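PDB 6VVG: arginine kinase from Cydia pomonella granulosis virus, which probably acts as an ATP-binding serine/threonine protein kinase, known as PK-1, and binds adenosine monophosphate in its nucleotide pocket. Local coordinates for residues F73-N78 with K153-V158. Sequence-based numbering, arbitrary orientation.
Sequences FIKLHN and KKRLFV
F73 and V158 bring the two backbones closest, their CA atoms 5.3 Å apart, and no hydrogen bond joins the segments directly: 73-75 is an extended loop leading into strand 76-82, while 157-158 is a short strand. The phenyl ring of F73 and the isopropyl group of V158 run alongside each other in the same direction, with F73 CE2 3.9 Å from V158 CB. The CB of F73 sets out away from segment 153-158, but with CG anti to the carbonyl carbon (chi1 -70°) the ring swings back beside V158. A flat ring against a branched aliphatic suits this buried place, where neither brings a polar group. I74 rests its CG1 3.7 Å from V158 O; that carbonyl and I74 N both hydrogen-bond to the hydroxyl of Y161. I74 CG1 also approaches F157 CB, and F73 O lies at the edge of the F157 ring, 4.3 Å from CD2. F157 CE2 sits over the centre of one face of the R155 guanidinium group, 3.6 Å from its plane, a place suited to a flat cation. At the partly exposed end of the contact, K75 NZ comes within 4.3 Å of R155 NH2, a repulsion that the carboxylate of D92, whose side chain touches K75, may partly offset. The apolar, branched I74 touches the bound AMP and, with L148 of strand 147-148, lines its pocket in the cleft between the kinase lobes. F73 also packs on A128 and L132 of helix 115-133, while strand 76-82 pairs with strand 87-92 in the N-lobe sheet, which continues through N78 into a strand of the second subunit.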
loop_
_atom_site.group_PDB
_atom_site.type_symbol
_atom_site.label_atom_id
_atom_site.label_comp_id
_atom_site.label_asym_id
_atom_site.label_seq_id
_atom_site.Cartn_x
_atom_site.Cartn_y
_atom_site.Cartn_z
ATOM N N PHE A 73 -6.724 -12.880 9.940
ATOM C CA PHE A 73 -7.177 -11.634 9.340
ATOM C C PHE A 73 -8.560 -11.857 8.738
ATOM O O PHE A 73 -9.075 -12.978 8.713
ATOM C CB PHE A 73 -6.172 -11.136 8.296
ATOM C CG PHE A 73 -4.886 -10.637 8.898
ATOM C CD1 PHE A 73 -3.835 -11.505 9.139
ATOM C CD2 PHE A 73 -4.735 -9.302 9.240
ATOM C CE1 PHE A 73 -2.652 -11.053 9.696
ATOM C CE2 PHE A 73 -3.552 -8.842 9.799
ATOM C CZ PHE A 73 -2.512 -9.721 10.030
ATOM N N ILE A 74 -9.176 -10.774 8.270
ATOM C CA ILE A 74 -10.585 -10.768 7.885
ATOM C C ILE A 74 -10.683 -10.667 6.370
ATOM O O ILE A 74 -10.113 -9.753 5.760
ATOM C CB ILE A 74 -11.342 -9.622 8.580
ATOM C CG1 ILE A 74 -11.145 -9.738 10.098
ATOM C CG2 ILE A 74 -12.805 -9.652 8.213
ATOM C CD1 ILE A 74 -12.061 -8.880 10.936
ATOM N N LYS A 75 -11.411 -11.602 5.764
ATOM C CA LYS A 75 -11.522 -11.639 4.313
ATOM C C LYS A 75 -12.413 -10.505 3.813
ATOM O O LYS A 75 -13.473 -10.226 4.381
ATOM C CB LYS A 75 -12.099 -12.976 3.842
ATOM C CG LYS A 75 -11.724 -14.198 4.668
ATOM C CD LYS A 75 -10.295 -14.643 4.419
ATOM C CE LYS A 75 -9.898 -15.764 5.377
ATOM N NZ LYS A 75 -10.441 -15.585 6.762
ATOM N N LEU A 76 -11.983 -9.860 2.733
ATOM C CA LEU A 76 -12.755 -8.810 2.078
ATOM C C LEU A 76 -13.480 -9.406 0.876
ATOM O O LEU A 76 -12.842 -9.938 -0.037
ATOM C CB LEU A 76 -11.852 -7.662 1.636
ATOM C CG LEU A 76 -12.557 -6.483 0.963
ATOM C CD1 LEU A 76 -13.332 -5.681 1.997
ATOM C CD2 LEU A 76 -11.562 -5.598 0.226
ATOM N N HIS A 77 -14.808 -9.299 0.869
ATOM C CA HIS A 77 -15.609 -9.902 -0.189
ATOM C C HIS A 77 -15.913 -8.913 -1.308
ATOM O O HIS A 77 -15.787 -9.251 -2.488
ATOM C CB HIS A 77 -16.898 -10.464 0.407
ATOM C CG HIS A 77 -16.696 -11.735 1.166
ATOM N ND1 HIS A 77 -16.282 -12.900 0.558
ATOM C CD2 HIS A 77 -16.821 -12.021 2.484
ATOM C CE1 HIS A 77 -16.175 -13.854 1.466
ATOM N NE2 HIS A 77 -16.500 -13.348 2.641
ATOM N N ASN A 78 -16.299 -7.688 -0.960
ATOM C CA ASN A 78 -16.546 -6.650 -1.949
ATOM C C ASN A 78 -15.993 -5.332 -1.430
ATOM O O ASN A 78 -15.873 -5.131 -0.221
ATOM C CB ASN A 78 -18.038 -6.499 -2.258
ATOM C CG ASN A 78 -18.676 -7.799 -2.693
ATOM O OD1 ASN A 78 -18.796 -8.076 -3.886
ATOM N ND2 ASN A 78 -19.091 -8.607 -1.724
ATOM N N LYS A 153 -15.207 -19.730 19.867
ATOM C CA LYS A 153 -14.224 -19.978 18.810
ATOM C C LYS A 153 -12.796 -19.964 19.356
ATOM O O LYS A 153 -11.954 -20.784 18.959
ATOM C CB LYS A 153 -14.382 -18.920 17.715
ATOM C CG LYS A 153 -15.614 -19.090 16.830
ATOM C CD LYS A 153 -16.043 -17.757 16.232
ATOM C CE LYS A 153 -17.559 -17.622 16.218
ATOM N NZ LYS A 153 -18.041 -16.558 17.150
ATOM N N LYS A 154 -12.509 -19.046 20.276
ATOM C CA LYS A 154 -11.149 -18.835 20.761
ATOM C C LYS A 154 -10.203 -18.566 19.596
ATOM O O LYS A 154 -9.045 -18.981 19.610
ATOM C CB LYS A 154 -10.666 -20.029 21.588
ATOM C CG LYS A 154 -11.688 -20.511 22.603
ATOM C CD LYS A 154 -11.021 -21.056 23.854
ATOM C CE LYS A 154 -12.052 -21.342 24.939
ATOM N NZ LYS A 154 -13.279 -21.990 24.383
ATOM N N ARG A 155 -10.707 -17.881 18.574
ATOM C CA ARG A 155 -9.935 -17.514 17.397
ATOM C C ARG A 155 -9.692 -16.014 17.427
ATOM O O ARG A 155 -10.634 -15.232 17.587
ATOM C CB ARG A 155 -10.668 -17.910 16.114
ATOM C CG ARG A 155 -9.756 -18.116 14.918
ATOM C CD ARG A 155 -10.415 -18.930 13.796
ATOM N NE ARG A 155 -9.877 -18.548 12.492
ATOM C CZ ARG A 155 -10.603 -18.427 11.387
ATOM N NH1 ARG A 155 -11.907 -18.673 11.418
ATOM N NH2 ARG A 155 -10.021 -18.063 10.251
ATOM N N LEU A 156 -8.431 -15.624 17.271
ATOM C CA LEU A 156 -8.049 -14.221 17.267
ATOM C C LEU A 156 -8.101 -13.679 15.846
ATOM O O LEU A 156 -7.501 -14.254 14.933
ATOM C CB LEU A 156 -6.645 -14.045 17.847
ATOM C CG LEU A 156 -6.124 -12.614 17.978
ATOM C CD1 LEU A 156 -6.823 -11.902 19.128
ATOM C CD2 LEU A 156 -4.616 -12.608 18.178
ATOM N N PHE A 157 -8.821 -12.576 15.664
ATOM C CA PHE A 157 -8.872 -11.869 14.391
ATOM C C PHE A 157 -8.347 -10.454 14.587
ATOM O O PHE A 157 -8.894 -9.696 15.394
ATOM C CB PHE A 157 -10.296 -11.820 13.826
ATOM C CG PHE A 157 -10.943 -13.163 13.686
ATOM C CD1 PHE A 157 -11.621 -13.728 14.749
ATOM C CD2 PHE A 157 -10.879 -13.862 12.491
ATOM C CE1 PHE A 157 -12.220 -14.967 14.630
ATOM C CE2 PHE A 157 -11.477 -15.104 12.364
ATOM C CZ PHE A 157 -12.146 -15.656 13.435
ATOM N N VAL A 158 -7.296 -10.104 13.847
ATOM C CA VAL A 158 -6.848 -8.719 13.735
ATOM C C VAL A 158 -7.777 -7.994 12.772
ATOM O O VAL A 158 -8.087 -8.510 11.692
ATOM C CB VAL A 158 -5.392 -8.657 13.249
ATOM C CG1 VAL A 158 -4.860 -7.234 13.330
ATOM C CG2 VAL A 158 -4.522 -9.615 14.052
#